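Local coordinates for TssK (Serratia sp. FS14, PDB 5Y0E), which probably serves as a trimeric baseplate component of the bacterial type VI secretion system, a contractile machine that delivers effector proteins into neighbouring cells, at residues A[40-52]-A[61-75]. Numbering follows the deposited sequence.
Sequences GCFWGFLTLDLDQ and ALNAASGIMPDGTPF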
ATOM      1  N   GLY A  40     -15.644  -1.712   1.537  1.00 47.06           N
ATOM      2  CA  GLY A  40     -15.989  -0.462   2.164  1.00 48.33           C
ATOM      3  C   GLY A  40     -15.765   0.692   1.206  1.00 47.63           C
ATOM      4  O   GLY A  40     -14.939   0.627   0.294  1.00 45.90           O
ATOM      5  N   CYS A  41     -16.518   1.761   1.421  1.00 45.05           N
ATOM      6  CA  CYS A  41     -16.400   2.972   0.611  1.00 44.01           C
ATOM      7  C   CYS A  41     -16.644   2.649  -0.853  1.00 44.36           C
ATOM      8  O   CYS A  41     -15.881   3.043  -1.732  1.00 43.73           O
ATOM      9  CB  CYS A  41     -15.039   3.647   0.805  1.00 48.64           C
ATOM     10  SG  CYS A  41     -14.611   4.004   2.506  1.00 46.43           S
ATOM     11  N   PHE A  42     -17.734   1.927  -1.101  1.00 43.58           N
ATOM     12  CA  PHE A  42     -18.038   1.353  -2.403  1.00 43.86           C
ATOM     13  C   PHE A  42     -18.689   2.329  -3.369  1.00 43.76           C
ATOM     14  O   PHE A  42     -18.778   2.016  -4.555  1.00 42.27           O
ATOM     15  CB  PHE A  42     -18.945   0.149  -2.225  1.00 41.37           C
ATOM     16  CG  PHE A  42     -20.212   0.454  -1.496  1.00 41.60           C
ATOM     17  CD1 PHE A  42     -21.282   1.018  -2.145  1.00 38.87           C
ATOM     18  CD2 PHE A  42     -20.339   0.165  -0.166  1.00 41.18           C
ATOM     19  CE1 PHE A  42     -22.428   1.297  -1.487  1.00 37.05           C
ATOM     20  CE2 PHE A  42     -21.502   0.448   0.494  1.00 39.46           C
ATOM     21  CZ  PHE A  42     -22.540   1.010  -0.167  1.00 37.61           C
ATOM     22  N   TRP A  43     -19.148   3.481  -2.894  1.00 42.91           N
ATOM     23  CA  TRP A  43     -19.801   4.486  -3.710  1.00 41.32           C
ATOM     24  C   TRP A  43     -18.804   5.541  -4.148  1.00 40.87           C
ATOM     25  O   TRP A  43     -17.789   5.756  -3.496  1.00 41.68           O
ATOM     26  CB  TRP A  43     -20.931   5.145  -2.936  1.00 39.32           C
ATOM     27  CG  TRP A  43     -20.448   5.872  -1.746  1.00 42.71           C
ATOM     28  CD1 TRP A  43     -20.185   7.202  -1.648  1.00 42.86           C
ATOM     29  CD2 TRP A  43     -20.136   5.310  -0.476  1.00 43.85           C
ATOM     30  NE1 TRP A  43     -19.744   7.502  -0.396  1.00 43.34           N
ATOM     31  CE2 TRP A  43     -19.713   6.360   0.348  1.00 41.77           C
ATOM     32  CE3 TRP A  43     -20.184   4.018   0.048  1.00 43.55           C
ATOM     33  CZ2 TRP A  43     -19.341   6.163   1.666  1.00 46.44           C
ATOM     34  CZ3 TRP A  43     -19.815   3.818   1.342  1.00 41.66           C
ATOM     35  CH2 TRP A  43     -19.395   4.885   2.147  1.00 45.84           C
ATOM     36  N   GLY A  44     -19.093   6.188  -5.253  1.00 38.98           N
ATOM     37  CA  GLY A  44     -18.317   7.316  -5.705  1.00 38.30           C
ATOM     38  C   GLY A  44     -18.223   7.301  -7.202  1.00 38.12           C
ATOM     39  O   GLY A  44     -18.878   6.512  -7.867  1.00 41.80           O
ATOM     40  N   PHE A  45     -17.380   8.164  -7.739  1.00 37.03           N
ATOM     41  CA  PHE A  45     -17.151   8.259  -9.172  1.00 37.69           C
ATOM     42  C   PHE A  45     -15.907   7.496  -9.570  1.00 36.58           C
ATOM     43  O   PHE A  45     -14.885   7.553  -8.890  1.00 37.51           O
ATOM     44  CB  PHE A  45     -16.990   9.711  -9.631  1.00 37.26           C
ATOM     45  CG  PHE A  45     -18.242  10.480  -9.576  1.00 37.58           C
ATOM     46  CD1 PHE A  45     -19.150  10.407 -10.604  1.00 39.73           C
ATOM     47  CD2 PHE A  45     -18.537  11.253  -8.486  1.00 38.08           C
ATOM     48  CE1 PHE A  45     -20.319  11.087 -10.546  1.00 38.81           C
ATOM     49  CE2 PHE A  45     -19.711  11.941  -8.423  1.00 39.02           C
ATOM     50  CZ  PHE A  45     -20.605  11.852  -9.458  1.00 40.62           C
ATOM     51  N   LEU A  46     -16.013   6.788 -10.682  1.00 39.84           N
ATOM     52  CA  LEU A  46     -14.860   6.347 -11.438  1.00 38.53           C
ATOM     53  C   LEU A  46     -14.408   7.400 -12.415  1.00 39.13           C
ATOM     54  O   LEU A  46     -13.218   7.553 -12.652  1.00 39.52           O
ATOM     55  CB  LEU A  46     -15.186   5.088 -12.223  1.00 40.20           C
ATOM     56  CG  LEU A  46     -15.292   3.840 -11.401  1.00 40.97           C
ATOM     57  CD1 LEU A  46     -16.083   2.877 -12.197  1.00 43.13           C
ATOM     58  CD2 LEU A  46     -13.898   3.336 -11.150  1.00 38.81           C
ATOM     59  N   THR A  47     -15.360   8.078 -13.026  1.00 42.19           N
ATOM     60  CA  THR A  47     -15.099   9.088 -14.024  1.00 40.20           C
ATOM     61  C   THR A  47     -16.104  10.206 -13.833  1.00 42.03           C
ATOM     62  O   THR A  47     -17.223   9.984 -13.370  1.00 45.46           O
ATOM     63  CB  THR A  47     -15.188   8.527 -15.447  1.00 40.46           C
ATOM     64  OG1 THR A  47     -16.446   7.877 -15.640  1.00 42.84           O
ATOM     65  CG2 THR A  47     -14.095   7.546 -15.687  1.00 35.95           C
ATOM     66  N   LEU A  48     -15.685  11.415 -14.176  1.00 40.63           N
ATOM     67  CA  LEU A  48     -16.513  12.598 -13.974  1.00 42.99           C
ATOM     68  C   LEU A  48     -16.002  13.653 -14.929  1.00 48.15           C
ATOM     69  O   LEU A  48     -14.844  14.053 -14.832  1.00 53.04           O
ATOM     70  CB  LEU A  48     -16.437  13.086 -12.533  1.00 37.92           C
ATOM     71  CG  LEU A  48     -17.365  14.202 -12.122  1.00 37.32           C
ATOM     72  CD1 LEU A  48     -18.705  13.965 -12.720  1.00 44.57           C
ATOM     73  CD2 LEU A  48     -17.499  14.209 -10.654  1.00 38.83           C
ATOM     74  N   ASP A  49     -16.840  14.081 -15.864  1.00 49.66           N
ATOM     75  CA  ASP A  49     -16.456  15.107 -16.819  1.00 51.44           C
ATOM     76  C   ASP A  49     -17.474  16.231 -16.781  1.00 52.32           C
ATOM     77  O   ASP A  49     -18.573  16.107 -17.328  1.00 53.64           O
ATOM     78  CB  ASP A  49     -16.332  14.553 -18.228  1.00 50.87           C
ATOM     79  CG  ASP A  49     -15.764  15.581 -19.192  1.00 57.24           C
ATOM     80  OD1 ASP A  49     -15.205  16.599 -18.737  1.00 57.33           O
ATOM     81  OD2 ASP A  49     -15.873  15.375 -20.414  1.00 63.98           O
ATOM     82  N   LEU A  50     -17.093  17.334 -16.166  1.00 55.28           N
ATOM     83  CA  LEU A  50     -17.959  18.492 -16.114  1.00 55.25           C
ATOM     84  C   LEU A  50     -17.816  19.309 -17.392  1.00 56.97           C
ATOM     85  O   LEU A  50     -16.715  19.483 -17.916  1.00 57.79           O
ATOM     86  CB  LEU A  50     -17.609  19.324 -14.891  1.00 52.49           C
ATOM     87  CG  LEU A  50     -18.666  20.270 -14.391  1.00 52.10           C
ATOM     88  CD1 LEU A  50     -18.566  20.314 -12.902  1.00 48.19           C
ATOM     89  CD2 LEU A  50     -18.418  21.632 -14.993  1.00 63.54           C
ATOM     90  N   ASP A  51     -18.933  19.796 -17.909  1.00 55.87           N
ATOM     91  CA  ASP A  51     -18.871  20.613 -19.111  1.00 58.91           C
ATOM     92  C   ASP A  51     -18.521  22.040 -18.730  1.00 61.26           C
ATOM     93  O   ASP A  51     -19.314  22.744 -18.098  1.00 60.02           O
ATOM     94  CB  ASP A  51     -20.176  20.580 -19.888  1.00 61.76           C
ATOM     95  CG  ASP A  51     -20.065  21.328 -21.191  1.00 65.48           C
ATOM     96  OD1 ASP A  51     -19.043  21.164 -21.896  1.00 65.78           O
ATOM     97  OD2 ASP A  51     -20.979  22.101 -21.504  1.00 66.76           O
ATOM     98  N   GLN A  52     -17.335  22.468 -19.128  1.00 63.37           N
ATOM     99  CA  GLN A  52     -16.867  23.795 -18.773  1.00 63.05           C
ATOM    100  C   GLN A  52     -17.574  24.864 -19.588  1.00 66.73           C
ATOM    101  O   GLN A  52     -17.874  25.947 -19.074  1.00 67.79           O
ATOM    102  CB  GLN A  52     -15.362  23.865 -18.985  1.00 63.46           C
ATOM    103  CG  GLN A  52     -14.606  22.968 -18.057  1.00 64.59           C
ATOM    104  CD  GLN A  52     -14.503  23.567 -16.678  1.00 69.60           C
ATOM    105  OE1 GLN A  52     -14.441  24.790 -16.525  1.00 66.00           O
ATOM    106  NE2 GLN A  52     -14.494  22.711 -15.659  1.00 69.97           N
ATOM    107  N   ALA A  61     -23.317  21.170 -15.759  1.00 47.63           N
ATOM    108  CA  ALA A  61     -23.641  20.072 -16.646  1.00 50.35           C
ATOM    109  C   ALA A  61     -22.516  19.047 -16.655  1.00 50.77           C
ATOM    110  O   ALA A  61     -21.338  19.401 -16.715  1.00 50.31           O
ATOM    111  CB  ALA A  61     -23.901  20.585 -18.051  1.00 50.57           C
ATOM    112  N   LEU A  62     -22.886  17.774 -16.632  1.00 50.54           N
ATOM    113  CA  LEU A  62     -21.926  16.683 -16.727  1.00 49.11           C
ATOM    114  C   LEU A  62     -21.883  16.160 -18.151  1.00 49.64           C
ATOM    115  O   LEU A  62     -22.877  15.641 -18.643  1.00 51.44           O
ATOM    116  CB  LEU A  62     -22.300  15.559 -15.776  1.00 44.91           C
ATOM    117  CG  LEU A  62     -22.435  16.067 -14.362  1.00 45.87           C
ATOM    118  CD1 LEU A  62     -22.783  14.945 -13.434  1.00 43.28           C
ATOM    119  CD2 LEU A  62     -21.141  16.711 -13.968  1.00 45.16           C
ATOM    120  N   ASN A  63     -20.731  16.289 -18.805  1.00 51.91           N
ATOM    121  CA  ASN A  63     -20.531  15.616 -20.087  1.00 51.37           C
ATOM    122  C   ASN A  63     -20.725  14.107 -19.956  1.00 53.27           C
ATOM    123  O   ASN A  63     -21.409  13.484 -20.768  1.00 54.91           O
ATOM    124  CB  ASN A  63     -19.129  15.912 -20.624  1.00 52.92           C
ATOM    125  CG  ASN A  63     -19.033  17.235 -21.340  1.00 54.31           C
ATOM    126  OD1 ASN A  63     -19.983  17.685 -21.968  1.00 59.31           O
ATOM    127  ND2 ASN A  63     -17.867  17.857 -21.270  1.00 55.70           N
ATOM    128  N   ALA A  64     -20.123  13.506 -18.934  1.00 52.19           N
ATOM    129  CA  ALA A  64     -20.067  12.065 -18.764  1.00 48.26           C
ATOM    130  C   ALA A  64     -19.727  11.774 -17.313  1.00 48.37           C
ATOM    131  O   ALA A  64     -19.128  12.604 -16.634  1.00 50.02           O
ATOM    132  CB  ALA A  64     -19.028  11.439 -19.689  1.00 46.24           C
ATOM    133  N   ALA A  65     -20.103  10.588 -16.850  1.00 45.78           N
ATOM    134  CA  ALA A  65     -19.758  10.162 -15.503  1.00 45.64           C
ATOM    135  C   ALA A  65     -20.051   8.679 -15.352  1.00 45.87           C
ATOM    136  O   ALA A  65     -20.896   8.128 -16.052  1.00 47.72           O
ATOM    137  CB  ALA A  65     -20.533  10.955 -14.456  1.00 43.38           C
ATOM    138  N   SER A  66     -19.356   8.041 -14.416  1.00 44.50           N
ATOM    139  CA  SER A  66     -19.652   6.658 -14.076  1.00 40.79           C
ATOM    140  C   SER A  66     -19.259   6.407 -12.632  1.00 41.75           C
ATOM    141  O   SER A  66     -18.370   7.065 -12.094  1.00 42.40           O
ATOM    142  CB  SER A  66     -18.936   5.687 -15.006  1.00 40.41           C
ATOM    143  OG  SER A  66     -17.549   5.914 -14.994  1.00 45.70           O
ATOM    144  N   GLY A  67     -19.924   5.455 -12.013  1.00 35.45           N
ATOM    145  CA  GLY A  67     -19.627   5.198 -10.625  1.00 35.56           C
ATOM    146  C   GLY A  67     -20.742   4.402  -9.983  1.00 36.25           C
ATOM    147  O   GLY A  67     -21.463   3.681 -10.653  1.00 38.29           O
ATOM    148  N   ILE A  68     -20.866   4.568  -8.676  1.00 36.49           N
ATOM    149  CA  ILE A  68     -21.836   3.854  -7.868  1.00 37.23           C
ATOM    150  C   ILE A  68     -22.433   4.804  -6.840  1.00 40.46           C
ATOM    151  O   ILE A  68     -21.707   5.522  -6.150  1.00 41.39           O
ATOM    152  CB  ILE A  68     -21.187   2.643  -7.179  1.00 38.29           C
ATOM    153  CG1 ILE A  68     -20.998   1.528  -8.190  1.00 40.83           C
ATOM    154  CG2 ILE A  68     -22.054   2.140  -6.072  1.00 39.48           C
ATOM    155  CD1 ILE A  68     -19.801   0.725  -7.951  1.00 43.75           C
ATOM    156  N   MET A  69     -23.741   4.797  -6.730  1.00 40.69           N
ATOM    157  CA  MET A  69     -24.435   5.639  -5.791  1.00 41.28           C
ATOM    158  C   MET A  69     -24.377   5.032  -4.404  1.00 42.50           C
ATOM    159  O   MET A  69     -24.089   3.852  -4.242  1.00 43.52           O
ATOM    160  CB  MET A  69     -25.880   5.821  -6.230  1.00 42.21           C
ATOM    161  CG  MET A  69     -26.010   6.501  -7.583  1.00 43.71           C
ATOM    162  SD  MET A  69     -25.377   8.197  -7.658  1.00 46.53           S
ATOM    163  CE  MET A  69     -26.482   8.978  -6.536  1.00 40.94           C
ATOM    164  N   PRO A  70     -24.614   5.829  -3.373  1.00 44.22           N
ATOM    165  CA  PRO A  70     -24.513   5.295  -2.015  1.00 45.04           C
ATOM    166  C   PRO A  70     -25.454   4.156  -1.739  1.00 44.48           C
ATOM    167  O   PRO A  70     -25.170   3.348  -0.854  1.00 43.96           O
ATOM    168  CB  PRO A  70     -24.828   6.514  -1.146  1.00 41.60           C
ATOM    169  CG  PRO A  70     -24.316   7.611  -1.929  1.00 42.95           C
ATOM    170  CD  PRO A  70     -24.580   7.295  -3.371  1.00 41.00           C
ATOM    171  N   ASP A  71     -26.560   4.059  -2.457  1.00 46.07           N
ATOM    172  CA  ASP A  71     -27.501   2.974  -2.253  1.00 44.63           C
ATOM    173  C   ASP A  71     -27.131   1.716  -3.026  1.00 44.00           C
ATOM    174  O   ASP A  71     -27.871   0.740  -2.967  1.00 46.59           O
ATOM    175  CB  ASP A  71     -28.910   3.410  -2.634  1.00 41.44           C
ATOM    176  CG  ASP A  71     -29.086   3.536  -4.107  1.00 46.11           C
ATOM    177  OD1 ASP A  71     -28.082   3.678  -4.825  1.00 45.13           O
ATOM    178  OD2 ASP A  71     -30.235   3.511  -4.549  1.00 49.57           O
ATOM    179  N   GLY A  72     -26.015   1.721  -3.740  1.00 42.30           N
ATOM    180  CA  GLY A  72     -25.511   0.559  -4.428  1.00 40.23           C
ATOM    181  C   GLY A  72     -25.697   0.588  -5.927  1.00 43.95           C
ATOM    182  O   GLY A  72     -25.249  -0.333  -6.611  1.00 40.79           O
ATOM    183  N   THR A  73     -26.316   1.622  -6.454  1.00 45.29           N
ATOM    184  CA  THR A  73     -26.731   1.606  -7.836  1.00 41.71           C
ATOM    185  C   THR A  73     -25.595   2.046  -8.738  1.00 40.45           C
ATOM    186  O   THR A  73     -25.163   3.191  -8.640  1.00 43.31           O
ATOM    187  CB  THR A  73     -27.905   2.516  -8.019  1.00 40.56           C
ATOM    188  OG1 THR A  73     -28.895   2.172  -7.061  1.00 39.64           O
ATOM    189  CG2 THR A  73     -28.459   2.370  -9.409  1.00 40.74           C
ATOM    190  N   PRO A  74     -25.102   1.192  -9.619  1.00 39.47           N
ATOM    191  CA  PRO A  74     -24.117   1.630 -10.609  1.00 39.58           C
ATOM    192  C   PRO A  74     -24.757   2.471 -11.690  1.00 40.02           C
ATOM    193  O   PRO A  74     -25.944   2.350 -11.973  1.00 41.92           O
ATOM    194  CB  PRO A  74     -23.594   0.316 -11.185  1.00 39.79           C
ATOM    195  CG  PRO A  74     -24.670  -0.654 -10.945  1.00 38.73           C
ATOM    196  CD  PRO A  74     -25.382  -0.246  -9.708  1.00 39.82           C
ATOM    197  N   PHE A  75     -23.951   3.324 -12.307  1.00 39.23           N
ATOM    198  CA  PHE A  75     -24.435   4.208 -13.348  1.00 35.68           C
ATOM    199  C   PHE A  75     -23.293   4.544 -14.276  1.00 39.96           C
ATOM    200  O   PHE A  75     -22.127   4.500 -13.899  1.00 45.66           O
ATOM    201  CB  PHE A  75     -25.035   5.511 -12.795  1.00 37.81           C
ATOM    202  CG  PHE A  75     -24.044   6.362 -12.064  1.00 40.22           C
ATOM    203  CD1 PHE A  75     -23.271   7.276 -12.738  1.00 41.48           C
ATOM    204  CD2 PHE A  75     -23.862   6.211 -10.711  1.00 38.04           C
ATOM    205  CE1 PHE A  75     -22.348   8.011 -12.078  1.00 39.43           C
ATOM    206  CE2 PHE A  75     -22.950   6.952 -10.057  1.00 38.08           C
ATOM    207  CZ  PHE A  75     -22.188   7.853 -10.735  1.00 40.42           C
TER
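F42 turns the edge of its ring to the 69-72 turn, with CE1 3.5 Å from P70 O and CD1 near I68 CG2, while W43 CE3 sits over the centre of one face. A chi1 of 63° folds the W43 indole back over F42; C41 C lies over one indole face toward the rim, F42 CD1 in plane at the edge. The indole meets P70 roughly at a right angle, CD1 lying 4.2 Å from P70 CG, and NE1 bonds to D292. The F45 ring carries L48 CD2 over the centre of one face; obliquely, its CE1 reaches A65 CB and F75 CZ, the latter at 3.7 Å. F75, its plane 80° from that of F45, takes F45 at its edge and has G67 N over one face, toward the rim. L48 CD1 extends this apolar side to L62 CD2. On the other side, the hydroxyls T47 OG1 and S66 OG meet at a spacing too short to trust in detail.

Between these faces runs an antiparallel ladder with two classic bulges. G44 and I68 exchange both backbone bonds; then L46 and T47 both face S66, L46 N giving the firmer bond to S66 O (2.8 Å). N63 and A64 likewise share D49, and N63 ND2 adds a weak bond to D49 OD2 before D51 N closes the pairing on A61 O at 2.7 Å. D51 OD2 itself turns to T53 and L54.

Paired also with F75 through G67, strand 62-68 is the middle of a three-stranded meander. F45 and F75 pack on strand 96-103, F45 also on L166; the mixed opposite side bears T47, S66, D49 and I68, which touches H38 of the second subunit. Lacking a side chain, G67 lets G44 O approach its CA to 3.1 Å, so the strands close up beside the bulge.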